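Local coordinates for protein putative oxidoreductase (Jannaschia sp., PDB 3C24) that is probably an NAD(P)-dependent oxidoreductase with a Rossmann-type nucleotide-binding domain, its substrate not established, at residues D62-A74 with I87-L100. Sequence-based numbering, arbitrary orientation. Where two conformers were deposited one is given.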
loop_
_atom_site.group_PDB
_atom_site.type_symbol
_atom_site.label_atom_id
_atom_site.label_comp_id
_atom_site.label_asym_id
_atom_site.label_seq_id
_atom_site.Cartn_x
_atom_site.Cartn_y
_atom_site.Cartn_z
ATOM N N ASP A 62 -30.790 -16.506 -30.000
ATOM C CA ASP A 62 -30.663 -15.045 -30.061
ATOM C C ASP A 62 -31.876 -14.317 -29.614
ATOM O O ASP A 62 -31.930 -13.101 -29.688
ATOM C CB ASP A 62 -30.388 -14.590 -31.497
ATOM C CG ASP A 62 -29.050 -15.080 -32.031
ATOM O OD1 ASP A 62 -28.134 -15.361 -31.226
ATOM O OD2 ASP A 62 -28.912 -15.176 -33.276
ATOM N N GLY A 63 -32.875 -15.048 -29.166
ATOM C CA GLY A 63 -34.112 -14.405 -28.729
ATOM C C GLY A 63 -33.920 -13.424 -27.595
ATOM O O GLY A 63 -34.721 -12.519 -27.365
ATOM N N TRP A 64 -32.836 -13.630 -26.873
ATOM C CA TRP A 64 -32.553 -12.788 -25.701
ATOM C C TRP A 64 -32.342 -11.346 -26.057
ATOM O O TRP A 64 -32.679 -10.426 -25.298
ATOM C CB TRP A 64 -31.326 -13.284 -24.972
ATOM C CG TRP A 64 -30.084 -13.287 -25.763
ATOM C CD1 TRP A 64 -29.594 -14.302 -26.490
ATOM C CD2 TRP A 64 -29.140 -12.226 -25.858
ATOM N NE1 TRP A 64 -28.418 -13.944 -27.064
ATOM C CE2 TRP A 64 -28.106 -12.668 -26.682
ATOM C CE3 TRP A 64 -29.077 -10.936 -25.329
ATOM C CZ2 TRP A 64 -27.015 -11.881 -26.992
ATOM C CZ3 TRP A 64 -27.988 -10.151 -25.645
ATOM C CH2 TRP A 64 -26.978 -10.620 -26.456
ATOM N N ILE A 65 -31.767 -11.163 -27.227
ATOM C CA ILE A 65 -31.442 -9.818 -27.697
ATOM C C ILE A 65 -32.660 -8.883 -27.623
ATOM O O ILE A 65 -32.546 -7.744 -27.172
ATOM C CB ILE A 65 -30.820 -9.844 -29.112
ATOM C CG1 ILE A 65 -29.468 -10.563 -29.071
ATOM C CG2 ILE A 65 -30.656 -8.459 -29.647
ATOM C CD1 ILE A 65 -28.832 -10.781 -30.429
ATOM N N ASP A 66 -33.831 -9.401 -27.972
ATOM C CA ASP A 66 -35.081 -8.614 -27.996
ATOM C C ASP A 66 -35.704 -8.438 -26.659
ATOM O O ASP A 66 -36.688 -7.727 -26.520
ATOM C CB ASP A 66 -36.173 -9.275 -28.849
ATOM C CG ASP A 66 -35.995 -9.027 -30.316
ATOM O OD1 ASP A 66 -34.936 -8.493 -30.719
ATOM O OD2 ASP A 66 -36.942 -9.363 -31.062
ATOM N N GLU A 67 -35.117 -9.067 -25.659
ATOM C CA GLU A 67 -35.671 -8.985 -24.305
ATOM C C GLU A 67 -34.791 -8.145 -23.393
ATOM O O GLU A 67 -35.233 -7.643 -22.384
ATOM C CB GLU A 67 -35.812 -10.394 -23.716
ATOM C CG GLU A 67 -36.873 -11.257 -24.454
ATOM C CD GLU A 67 -36.794 -12.754 -24.123
ATOM O OE1 GLU A 67 -35.673 -13.272 -23.912
ATOM O OE2 GLU A 67 -37.855 -13.428 -24.116
ATOM N N ALA A 68 -33.562 -7.947 -23.828
ATOM C CA ALA A 68 -32.542 -7.285 -22.984
ATOM C C ALA A 68 -32.678 -5.791 -22.860
ATOM O O ALA A 68 -32.611 -5.065 -23.855
ATOM C CB ALA A 68 -31.115 -7.627 -23.505
ATOM N N ASP A 69 -32.766 -5.341 -21.616
ATOM C CA ASP A 69 -32.778 -3.929 -21.287
ATOM C C ASP A 69 -31.325 -3.426 -21.188
ATOM O O ASP A 69 -30.973 -2.282 -21.511
ATOM C CB ASP A 69 -33.477 -3.678 -19.964
ATOM C CG ASP A 69 -34.934 -4.078 -19.999
ATOM O OD1 ASP A 69 -35.583 -3.763 -21.013
ATOM O OD2 ASP A 69 -35.431 -4.692 -19.028
ATOM N N VAL A 70 -30.485 -4.331 -20.715
ATOM C CA VAL A 70 -29.080 -4.054 -20.442
ATOM C C VAL A 70 -28.278 -5.217 -20.983
ATOM O O VAL A 70 -28.661 -6.371 -20.829
ATOM C CB VAL A 70 -28.824 -3.917 -18.914
ATOM C CG1 VAL A 70 -27.361 -3.550 -18.614
ATOM C CG2 VAL A 70 -29.754 -2.887 -18.300
ATOM N N VAL A 71 -27.178 -4.893 -21.649
ATOM C CA VAL A 71 -26.214 -5.884 -22.169
ATOM C C VAL A 71 -24.836 -5.522 -21.626
ATOM O O VAL A 71 -24.239 -4.501 -21.957
ATOM C CB VAL A 71 -26.186 -5.925 -23.693
ATOM C CG1 VAL A 71 -25.178 -6.957 -24.183
ATOM C CG2 VAL A 71 -27.578 -6.222 -24.216
ATOM N N VAL A 72 -24.323 -6.426 -20.799
ATOM C CA VAL A 72 -23.066 -6.275 -20.104
ATOM C C VAL A 72 -21.976 -7.011 -20.834
ATOM O O VAL A 72 -22.054 -8.229 -21.071
ATOM C CB VAL A 72 -23.133 -6.800 -18.636
ATOM C CG1 VAL A 72 -21.737 -6.616 -17.998
ATOM C CG2 VAL A 72 -24.208 -6.103 -17.831
ATOM N N LEU A 73 -20.931 -6.282 -21.179
ATOM C CA LEU A 73 -19.807 -6.851 -21.907
ATOM C C LEU A 73 -18.700 -7.335 -20.973
ATOM O O LEU A 73 -17.720 -6.636 -20.748
ATOM C CB LEU A 73 -19.234 -5.824 -22.919
ATOM C CG LEU A 73 -20.275 -5.149 -23.837
ATOM C CD1 LEU A 73 -19.554 -4.324 -24.888
ATOM C CD2 LEU A 73 -21.160 -6.141 -24.535
ATOM N N ALA A 74 -18.904 -8.520 -20.396
ATOM C CA ALA A 74 -17.933 -9.093 -19.416
ATOM C C ALA A 74 -16.818 -9.835 -20.149
ATOM O O ALA A 74 -16.646 -11.047 -19.996
ATOM C CB ALA A 74 -18.644 -10.020 -18.428
ATOM N N ILE A 87 -22.514 -6.886 -31.558
ATOM C CA ILE A 87 -23.773 -6.771 -30.785
ATOM C C ILE A 87 -24.464 -5.419 -30.859
ATOM O O ILE A 87 -25.689 -5.348 -30.954
ATOM C CB ILE A 87 -23.604 -7.203 -29.267
ATOM C CG1 ILE A 87 -24.985 -7.461 -28.638
ATOM C CG2 ILE A 87 -22.825 -6.191 -28.404
ATOM C CD1 ILE A 87 -25.801 -8.591 -29.276
ATOM N N VAL A 88 -23.705 -4.336 -30.810
ATOM C CA VAL A 88 -24.331 -3.004 -30.803
ATOM C C VAL A 88 -25.366 -2.793 -31.912
ATOM O O VAL A 88 -26.429 -2.233 -31.656
ATOM C CB VAL A 88 -23.278 -1.842 -30.719
ATOM C CG1 VAL A 88 -23.884 -0.435 -31.089
ATOM C CG2 VAL A 88 -22.644 -1.825 -29.336
ATOM N N PRO A 89 -25.067 -3.202 -33.164
ATOM C CA PRO A 89 -26.086 -2.957 -34.208
ATOM C C PRO A 89 -27.337 -3.818 -34.110
ATOM O O PRO A 89 -28.353 -3.551 -34.815
ATOM C CB PRO A 89 -25.358 -3.317 -35.499
ATOM C CG PRO A 89 -23.904 -3.210 -35.178
ATOM C CD PRO A 89 -23.758 -3.569 -33.742
ATOM N N ARG A 90 -27.277 -4.822 -33.241
ATOM C CA ARG A 90 -28.366 -5.807 -33.107
ATOM C C ARG A 90 -29.389 -5.533 -32.015
ATOM O O ARG A 90 -30.487 -6.069 -32.022
ATOM C CB ARG A 90 -27.783 -7.233 -32.899
ATOM C CG ARG A 90 -26.782 -7.697 -33.951
ATOM C CD ARG A 90 -26.265 -9.140 -33.621
ATOM N NE ARG A 90 -27.327 -10.124 -33.822
ATOM C CZ ARG A 90 -27.233 -11.425 -33.554
ATOM N NH1 ARG A 90 -26.115 -11.920 -33.067
ATOM N NH2 ARG A 90 -28.255 -12.225 -33.786
ATOM N N VAL A 91 -29.003 -4.699 -31.049
ATOM C CA VAL A 91 -29.878 -4.432 -29.907
ATOM C C VAL A 91 -31.000 -3.442 -30.241
ATOM O O VAL A 91 -30.890 -2.687 -31.193
ATOM C CB VAL A 91 -29.090 -3.977 -28.669
ATOM C CG1 VAL A 91 -28.072 -5.088 -28.243
ATOM C CG2 VAL A 91 -28.386 -2.596 -28.926
ATOM N N ARG A 92 -32.081 -3.476 -29.465
ATOM C CA ARG A 92 -33.196 -2.562 -29.683
ATOM C C ARG A 92 -32.789 -1.136 -29.290
ATOM O O ARG A 92 -31.901 -0.932 -28.424
ATOM C CB ARG A 92 -34.414 -2.964 -28.841
ATOM C CG ARG A 92 -35.011 -4.324 -29.176
ATOM C CD ARG A 92 -36.050 -4.668 -28.078
ATOM N NE ARG A 92 -35.455 -4.810 -26.730
ATOM C CZ ARG A 92 -36.163 -4.949 -25.613
ATOM N NH1 ARG A 92 -37.484 -4.934 -25.649
ATOM N NH2 ARG A 92 -35.557 -5.073 -24.449
ATOM N N PRO A 93 -33.382 -0.133 -29.942
ATOM C CA PRO A 93 -33.071 1.229 -29.538
ATOM C C PRO A 93 -33.287 1.350 -28.030
ATOM O O PRO A 93 -34.214 0.766 -27.482
ATOM C CB PRO A 93 -34.151 2.044 -30.275
ATOM C CG PRO A 93 -34.358 1.250 -31.563
ATOM C CD PRO A 93 -34.305 -0.188 -31.105
ATOM N N GLY A 94 -32.475 2.141 -27.364
ATOM C CA GLY A 94 -32.673 2.353 -25.917
ATOM C C GLY A 94 -32.041 1.352 -24.996
ATOM O O GLY A 94 -32.065 1.522 -23.767
ATOM N N THR A 95 -31.454 0.312 -25.581
ATOM C CA THR A 95 -30.729 -0.687 -24.816
ATOM C C THR A 95 -29.497 -0.006 -24.203
ATOM O O THR A 95 -28.827 0.813 -24.848
ATOM C CB THR A 95 -30.327 -1.880 -25.712
ATOM O OG1 THR A 95 -31.497 -2.456 -26.273
ATOM C CG2 THR A 95 -29.530 -2.950 -24.915
ATOM N N ILE A 96 -29.180 -0.401 -22.974
ATOM C CA ILE A 96 -27.998 0.080 -22.266
ATOM C C ILE A 96 -26.897 -0.970 -22.449
ATOM O O ILE A 96 -27.038 -2.090 -22.033
ATOM C CB ILE A 96 -28.247 0.262 -20.768
ATOM C CG1 ILE A 96 -29.223 1.391 -20.514
ATOM C CG2 ILE A 96 -26.960 0.597 -20.014
ATOM C CD1 ILE A 96 -29.921 1.303 -19.073
ATOM N N VAL A 97 -25.864 -0.588 -23.173
ATOM C CA VAL A 97 -24.649 -1.402 -23.377
ATOM C C VAL A 97 -23.655 -0.960 -22.300
ATOM O O VAL A 97 -23.198 0.224 -22.249
ATOM C CB VAL A 97 -24.085 -1.202 -24.774
ATOM C CG1 VAL A 97 -22.734 -1.932 -24.899
ATOM C CG2 VAL A 97 -25.135 -1.669 -25.843
ATOM N N LEU A 98 -23.356 -1.906 -21.410
ATOM C CA LEU A 98 -22.589 -1.640 -20.216
ATOM C C LEU A 98 -21.189 -2.239 -20.304
ATOM O O LEU A 98 -20.997 -3.444 -20.462
ATOM C CB LEU A 98 -23.388 -2.138 -19.015
ATOM C CG LEU A 98 -23.216 -1.449 -17.661
ATOM C CD1 LEU A 98 -24.276 -1.947 -16.641
ATOM C CD2 LEU A 98 -21.808 -1.632 -17.169
ATOM N N ILE A 99 -20.244 -1.315 -20.271
ATOM C CA ILE A 99 -18.803 -1.621 -20.375
ATOM C C ILE A 99 -18.172 -1.484 -18.995
ATOM O O ILE A 99 -18.473 -0.573 -18.233
ATOM C CB ILE A 99 -18.048 -0.752 -21.437
ATOM C CG1 ILE A 99 -18.862 -0.497 -22.718
ATOM C CG2 ILE A 99 -16.739 -1.405 -21.811
ATOM C CD1 ILE A 99 -19.619 0.861 -22.753
ATOM N N LEU A 100 -17.289 -2.421 -18.691
ATOM C CA LEU A 100 -16.716 -2.534 -17.358
ATOM C C LEU A 100 -15.334 -1.908 -17.209
ATOM O O LEU A 100 -14.623 -2.183 -16.224
ATOM C CB LEU A 100 -16.662 -4.027 -16.977
ATOM C CG LEU A 100 -17.985 -4.817 -17.073
ATOM C CD1 LEU A 100 -17.885 -6.291 -16.556
ATOM C CD2 LEU A 100 -19.092 -4.051 -16.351
HETATM O O HOH W 1 -32.191 -5.176 -27.106
HETATM O O HOH W 2 -33.333 -6.353 -31.212
HETATM O O HOH W 3 -32.655 -0.028 -21.537
HETATM O O HOH W 4 -37.598 -4.814 -22.184
HETATM O O HOH W 5 -16.317 -4.359 -20.521
#
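V71 and I96 lie at the heart of a parallel strand pair, 70-73 beside 96-99, which helix 77-87 links as a right-handed beta-alpha-beta crossover of the Rossmann-type domain. Four backbone hydrogen bonds join the strands; V71 N meets I96 O at 2.8 Å and V71 O takes L98 N. Beta-branched and leucine side chains suit these buried strands: V70, V72, I96 and L98 share one face, where I96 and L98 touch helix 160-172, while V71, L73 and V97 turn to the other, where V71 and L73 pack on I87. There V71 CG2 lies 3.9 Å from T95 CG2.

Before the strands, two arginines grip the 62-69 loop. I65 sends CD1 over the centre of the R90 guanidinium, 3.6 Å from CZ, while its CG1 covers one face of the W64 ring. R90, bent at chi3 (70°), brings NH2 to D62 OD2 in a 3.1 Å salt bridge; the carboxylate and guanidinium planes are perpendicular, NH2 meeting OD2 from above the former while OD2 lies in the latter.

R92 also bends at chi3 (-63°), setting one guanidinium face over the D66 carbonyl, with D66 C above its centre and the peptide tilted. NH2 then donates in the guanidinium plane to A68 O, yet from above that carbonyl's plane, and makes a long salt bridge to D69 OD1; D69 OD2 accepts from T13 N. A leucine in place of R92 would probably leave A68 O without this donor and D69 OD1 without its nearby positive charge. G94 suits the type II turn 92-95: at its positive phi a CB would jam against the carbonyl O of P93. T95 locks that turn: OG1 donates to R92 O at 2.7 Å and accepts from a water that also donates to I65 O.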